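PDB 6RXA: argininosuccinate lyase from Chelativorans sp., which is a C-N lyase of the aspartase/fumarase superfamily (EDDS lyase) that probably can also split argininosuccinate into fumarate and arginine. Local coordinates for residues M53-I59 and P209-T215; N182-Y186 and V244-F248. The protein carries 2 engineered substitutions. One frame throughout, in Å; residues are numbered along the deposited sequence.

Interaction 1: M53-I59 and P209-T215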
loop_
_atom_site.group_PDB
_atom_site.type_symbol
_atom_site.label_atom_id
_atom_site.label_comp_id
_atom_site.label_asym_id
_atom_site.label_seq_id
_atom_site.Cartn_x
_atom_site.Cartn_y
_atom_site.Cartn_z
ATOM N N MET A 53 30.047 22.908 -20.078
ATOM C CA MET A 53 29.048 23.741 -20.743
ATOM C C MET A 53 29.252 25.215 -20.422
ATOM O O MET A 53 29.160 26.063 -21.314
ATOM C CB MET A 53 27.640 23.276 -20.359
ATOM C CG MET A 53 26.509 24.096 -20.980
ATOM S SD MET A 53 26.082 25.544 -19.991
ATOM C CE MET A 53 25.467 24.775 -18.496
ATOM N N LEU A 54 29.515 25.549 -19.155
ATOM C CA LEU A 54 29.739 26.950 -18.818
ATOM C C LEU A 54 30.933 27.499 -19.575
ATOM O O LEU A 54 30.971 28.691 -19.908
ATOM C CB LEU A 54 29.992 27.128 -17.330
ATOM C CG LEU A 54 28.869 26.835 -16.352
ATOM C CD1 LEU A 54 29.341 27.083 -14.934
ATOM C CD2 LEU A 54 27.659 27.697 -16.655
ATOM N N THR A 55 31.925 26.646 -19.846
ATOM C CA THR A 55 33.099 27.070 -20.599
ATOM C C THR A 55 32.738 27.337 -22.057
ATOM O O THR A 55 33.125 28.366 -22.623
ATOM C CB THR A 55 34.180 26.000 -20.510
ATOM O OG1 THR A 55 34.362 25.623 -19.144
ATOM C CG2 THR A 55 35.517 26.559 -21.032
ATOM N N GLU A 56 31.983 26.422 -22.679
ATOM C CA GLU A 56 31.514 26.654 -24.042
ATOM C C GLU A 56 30.744 27.964 -24.138
ATOM O O GLU A 56 30.821 28.667 -25.152
ATOM C CB GLU A 56 30.608 25.509 -24.508
ATOM C CG GLU A 56 31.276 24.152 -24.613
ATOM C CD GLU A 56 30.443 23.139 -25.392
ATOM O OE1 GLU A 56 30.950 22.024 -25.648
ATOM O OE2 GLU A 56 29.285 23.453 -25.753
ATOM N N GLN A 57 29.972 28.294 -23.103
ATOM C CA GLN A 57 29.131 29.485 -23.111
ATOM C C GLN A 57 29.893 30.752 -22.739
ATOM O O GLN A 57 29.291 31.834 -22.741
ATOM C CB GLN A 57 27.941 29.301 -22.167
ATOM C CG GLN A 57 27.010 28.183 -22.570
ATOM C CD GLN A 57 26.459 28.374 -23.962
ATOM O OE1 GLN A 57 26.962 27.803 -24.929
ATOM N NE2 GLN A 57 25.440 29.203 -24.077
ATOM N N GLY A 58 31.176 30.650 -22.410
ATOM C CA GLY A 58 31.961 31.809 -22.026
ATOM C C GLY A 58 31.708 32.308 -20.625
ATOM O O GLY A 58 32.215 33.374 -20.261
ATOM N N ILE A 59 30.938 31.571 -19.826
ATOM C CA ILE A 59 30.677 31.968 -18.446
ATOM C C ILE A 59 31.915 31.740 -17.592
ATOM O O ILE A 59 32.233 32.543 -16.704
ATOM C CB ILE A 59 29.437 31.224 -17.920
ATOM C CG1 ILE A 59 28.204 31.695 -18.705
ATOM C CG2 ILE A 59 29.257 31.452 -16.441
ATOM C CD1 ILE A 59 26.964 30.867 -18.472
ATOM N N PRO A 209 23.221 32.483 -19.468
ATOM C CA PRO A 209 22.891 31.901 -20.788
ATOM C C PRO A 209 23.396 30.470 -20.947
ATOM O O PRO A 209 24.344 30.172 -21.673
ATOM C CB PRO A 209 23.562 32.885 -21.755
ATOM C CG PRO A 209 24.742 33.388 -21.006
ATOM C CD PRO A 209 24.305 33.477 -19.552
ATOM N N LEU A 210 22.729 29.540 -20.273
ATOM C CA LEU A 210 23.124 28.143 -20.364
ATOM C C LEU A 210 22.720 27.573 -21.717
ATOM O O LEU A 210 21.787 28.051 -22.374
ATOM C CB LEU A 210 22.442 27.337 -19.260
ATOM C CG LEU A 210 22.544 27.906 -17.838
ATOM C CD1 LEU A 210 21.938 26.916 -16.844
ATOM C CD2 LEU A 210 23.986 28.248 -17.466
ATOM N N ASN A 211 23.420 26.526 -22.126
ATOM C CA ASN A 211 23.006 25.694 -23.253
ATOM C C ASN A 211 22.560 24.357 -22.667
ATOM O O ASN A 211 23.385 23.465 -22.421
ATOM C CB ASN A 211 24.118 25.512 -24.275
ATOM C CG ASN A 211 23.670 24.695 -25.471
ATOM O OD1 ASN A 211 22.608 24.071 -25.451
ATOM N ND2 ASN A 211 24.488 24.683 -26.517
ATOM N N ARG A 212 21.257 24.229 -22.428
ATOM C CA ARG A 212 20.748 23.042 -21.755
ATOM C C ARG A 212 20.935 21.790 -22.595
ATOM O O ARG A 212 21.119 20.696 -22.044
ATOM C CB ARG A 212 19.274 23.251 -21.423
ATOM C CG ARG A 212 19.005 24.401 -20.457
ATOM C CD ARG A 212 17.544 24.385 -19.973
ATOM N NE ARG A 212 17.236 23.108 -19.347
ATOM C CZ ARG A 212 16.022 22.567 -19.267
ATOM N NH1 ARG A 212 14.953 23.199 -19.753
ATOM N NH2 ARG A 212 15.885 21.379 -18.694
ATOM N N ASP A 213 20.908 21.926 -23.919
ATOM C CA ASP A 213 21.107 20.775 -24.788
ATOM C C ASP A 213 22.530 20.235 -24.694
ATOM O O ASP A 213 22.737 19.024 -24.823
ATOM C CB ASP A 213 20.780 21.156 -26.234
ATOM C CG ASP A 213 19.297 21.390 -26.461
ATOM O OD1 ASP A 213 18.484 20.638 -25.895
ATOM O OD2 ASP A 213 18.950 22.323 -27.212
ATOM N N ARG A 214 23.523 21.100 -24.476
ATOM C CA ARG A 214 24.899 20.617 -24.380
ATOM C C ARG A 214 25.104 19.806 -23.106
ATOM O O ARG A 214 25.706 18.723 -23.133
ATOM C CB ARG A 214 25.880 21.789 -24.429
ATOM C CG ARG A 214 27.341 21.436 -24.069
ATOM C CD ARG A 214 28.054 20.572 -25.119
ATOM N NE ARG A 214 27.798 21.056 -26.469
ATOM C CZ ARG A 214 27.318 20.311 -27.459
ATOM N NH1 ARG A 214 27.103 20.865 -28.642
ATOM N NH2 ARG A 214 27.080 19.015 -27.282
ATOM N N THR A 215 24.648 20.328 -21.964
ATOM C CA THR A 215 24.822 19.591 -20.719
ATOM C C THR A 215 24.144 18.234 -20.823
ATOM O O THR A 215 24.695 17.212 -20.394
ATOM C CB THR A 215 24.220 20.392 -19.564
ATOM O OG1 THR A 215 24.520 21.785 -19.744
ATOM C CG2 THR A 215 24.794 19.929 -18.248
HETATM O O HOH W 1 27.269 25.127 -25.121
#

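Interaction 2: N182-Y186 and V244-F248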
loop_
_atom_site.group_PDB
_atom_site.type_symbol
_atom_site.label_atom_id
_atom_site.label_comp_id
_atom_site.label_asym_id
_atom_site.label_seq_id
_atom_site.Cartn_x
_atom_site.Cartn_y
_atom_site.Cartn_z
ATOM N N ASN A 182 6.713 -6.896 -19.845
ATOM C CA ASN A 182 7.477 -6.172 -18.833
ATOM C C ASN A 182 8.686 -5.463 -19.436
ATOM O O ASN A 182 9.027 -4.350 -19.018
ATOM C CB ASN A 182 7.862 -7.109 -17.688
ATOM C CG ASN A 182 6.705 -7.326 -16.724
ATOM O OD1 ASN A 182 6.041 -6.370 -16.323
ATOM N ND2 ASN A 182 6.436 -8.579 -16.379
ATOM N N LEU A 183 9.324 -6.065 -20.444
ATOM C CA LEU A 183 10.421 -5.374 -21.122
ATOM C C LEU A 183 9.912 -4.126 -21.838
ATOM O O LEU A 183 10.570 -3.083 -21.814
ATOM C CB LEU A 183 11.136 -6.330 -22.074
ATOM C CG LEU A 183 12.064 -7.322 -21.362
ATOM C CD1 LEU A 183 12.418 -8.473 -22.268
ATOM C CD2 LEU A 183 13.345 -6.649 -20.843
ATOM N N ASP A 184 8.736 -4.202 -22.465
ATOM C CA ASP A 184 8.128 -2.999 -23.021
ATOM C C ASP A 184 7.896 -1.952 -21.930
ATOM O O ASP A 184 8.193 -0.766 -22.123
ATOM C CB ASP A 184 6.812 -3.325 -23.720
ATOM C CG ASP A 184 6.993 -3.962 -25.087
ATOM O OD1 ASP A 184 8.027 -3.734 -25.759
ATOM O OD2 ASP A 184 6.055 -4.681 -25.507
ATOM N N ARG A 185 7.352 -2.360 -20.773
ATOM C CA ARG A 185 7.108 -1.382 -19.711
ATOM C C ARG A 185 8.401 -0.677 -19.314
ATOM O O ARG A 185 8.429 0.544 -19.108
ATOM C CB ARG A 185 6.515 -2.047 -18.466
ATOM C CG ARG A 185 5.077 -2.496 -18.566
ATOM C CD ARG A 185 4.552 -3.082 -17.195
ATOM N NE ARG A 185 3.175 -3.425 -17.453
ATOM C CZ ARG A 185 2.745 -4.621 -17.822
ATOM N NH1 ARG A 185 3.549 -5.685 -17.823
ATOM N NH2 ARG A 185 1.478 -4.754 -18.152
ATOM N N TYR A 186 9.488 -1.442 -19.178
ATOM C CA TYR A 186 10.758 -0.861 -18.769
ATOM C C TYR A 186 11.360 0.039 -19.848
ATOM O O TYR A 186 11.912 1.092 -19.526
ATOM C CB TYR A 186 11.742 -1.970 -18.410
ATOM C CG TYR A 186 11.648 -2.528 -17.013
ATOM C CD1 TYR A 186 11.777 -1.705 -15.893
ATOM C CD2 TYR A 186 11.480 -3.892 -16.804
ATOM C CE1 TYR A 186 11.727 -2.227 -14.614
ATOM C CE2 TYR A 186 11.434 -4.419 -15.522
ATOM C CZ TYR A 186 11.551 -3.586 -14.439
ATOM O OH TYR A 186 11.504 -4.130 -13.175
ATOM N N VAL A 244 6.935 -0.634 -12.086
ATOM C CA VAL A 244 7.298 -1.701 -13.013
ATOM C C VAL A 244 8.053 -2.793 -12.257
ATOM O O VAL A 244 7.828 -3.992 -12.473
ATOM C CB VAL A 244 8.063 -1.189 -14.248
ATOM C CG1 VAL A 244 8.294 -2.362 -15.211
ATOM C CG2 VAL A 244 7.286 -0.088 -14.939
ATOM N N ASN A 245 8.922 -2.394 -11.322
ATOM C CA ASN A 245 9.594 -3.384 -10.484
ATOM C C ASN A 245 8.572 -4.251 -9.756
ATOM O O ASN A 245 8.700 -5.481 -9.705
ATOM C CB ASN A 245 10.495 -2.698 -9.460
ATOM C CG ASN A 245 11.773 -2.130 -10.041
ATOM O OD1 ASN A 245 12.041 -2.191 -11.249
ATOM N ND2 ASN A 245 12.584 -1.549 -9.155
ATOM N N ALA A 246 7.552 -3.627 -9.162
ATOM C CA ALA A 246 6.584 -4.387 -8.383
ATOM C C ALA A 246 5.775 -5.339 -9.262
ATOM O O ALA A 246 5.519 -6.485 -8.878
ATOM C CB ALA A 246 5.643 -3.467 -7.616
ATOM N N VAL A 247 5.309 -4.867 -10.422
ATOM C CA VAL A 247 4.473 -5.742 -11.254
ATOM C C VAL A 247 5.297 -6.866 -11.879
ATOM O O VAL A 247 4.873 -8.030 -11.891
ATOM C CB VAL A 247 3.621 -4.957 -12.276
ATOM C CG1 VAL A 247 4.443 -4.488 -13.463
ATOM C CG2 VAL A 247 2.443 -5.835 -12.742
ATOM N N PHE A 248 6.493 -6.544 -12.390
ATOM C CA PHE A 248 7.409 -7.568 -12.868
ATOM C C PHE A 248 7.682 -8.608 -11.784
ATOM O O PHE A 248 7.586 -9.820 -12.017
ATOM C CB PHE A 248 8.722 -6.929 -13.350
ATOM C CG PHE A 248 9.857 -7.907 -13.381
ATOM C CD1 PHE A 248 9.852 -8.960 -14.276
ATOM C CD2 PHE A 248 10.881 -7.828 -12.467
ATOM C CE1 PHE A 248 10.842 -9.898 -14.273
ATOM C CE2 PHE A 248 11.886 -8.760 -12.458
ATOM C CZ PHE A 248 11.885 -9.799 -13.359
HETATM O O HOH W 2 4.686 -9.600 -14.232
#

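Interaction 1: M53-I59 and P209-T215
Met53 and Thr215 bring the two backbones closest, their CA atoms 5.9 Å apart where the last turn of helix 35-56 lies beside the first turn of helix 212-218; Gln57 and Leu210 make a second near pair. The Gln57 side chain bends at chi2 (-58°), which carries its amide across to Pro209: NE2 gives O a nearly straight bond of 2.8 Å, with O in the amide plane. OE1 accepts from a water that also donates to Glu56 OE2. With an alanine in place of Gln57, Pro209 O would probably lose this donor and the water one of the groups that fix it. Two helix ends meet here. Gly58, at positive phi, closes helix 35-56 in a Schellman motif, while Asn211 is the N-cap of helix 212-218, its OD1 weakly accepting from Asp213 N and Arg214 N. Glu56 OE2 lies at the guanidinium edge of Arg214 and takes a bent bond from NE (2.9 Å) on its syn side, a salt bridge with the two planes 60° apart. The unbranched Met53 chain, bent at chi2 and chi3, offers SD to a weak bond from Asn211 N at 3.6 Å and turns CE against Leu210 CD2 at 3.9 Å. Branched aliphatic partners, Leu54 CD2 alongside at 3.8 Å and Ile59 CD1, meet that same Leu210 CD2. Asp213 forms a salt bridge with Lys446 of the second subunit.

Interaction 2: N182-Y186 and V244-F248
Between two antiparallel helices of the long central bundle characteristic of the aspartase/fumarase superfamily, Val244 packs on the ring of Tyr186; the local axes run 10.4 Å apart at 175°. The apolar part rests on Val244, whose CG1, anti to the backbone N (chi1 -175°), stands over the centre of the Tyr186 ring in a CH-pi contact, 3.4 Å from the centroid. A compact branched residue suits this place, since Val244 CG1 covers the ring while also touching Arg185 CB at 3.7 Å. The Asn182 amide packs nearly perpendicular to the Phe248 ring, with ND2 at the ring's edge. Helices 112-147 and 329-348 pack against Tyr186 too, through Leu128 and Leu335 among others.

Among the polar contacts, the Tyr186 hydroxyl donates to Asn245 OD1, which lies at the ring edge, so tyrosine supplies both a flat apolar face and a donor for a buried amide. Within its own helix, Arg185 NH1 bonds Asn182 OD1 at 3.0 Å from above the carbonyl plane, whereas NE forms a salt bridge with Glu240 of the second subunit. A water also joins the two helices, accepting from Asn182 ND2 at 3.0 Å and donating to Val247 O at 2.8 Å.

How the interactions relate
Interactions 1 and 2 sit far apart in an elongated subunit, their centres 36 Å and their nearest atoms about 21 Å from each other. Helices 168-193 and 212-218 follow one another in the chain, and the segments alternate in sequence, so the path from 53-59 passes through 182-186 before reaching 209-215 and then 244-248. Interaction 1 is peripheral and partly buried, yet the Leu210 side chain lies about 10 Å from that of Ser111, which binds fumarate or succinate in other crystals of this enzyme, though neither is bound to this chain. Interaction 2 is central and buried, away from the substrate-binding residues, with a sodium ion about 3 Å from the Arg185 side chain. Both border the second subunit.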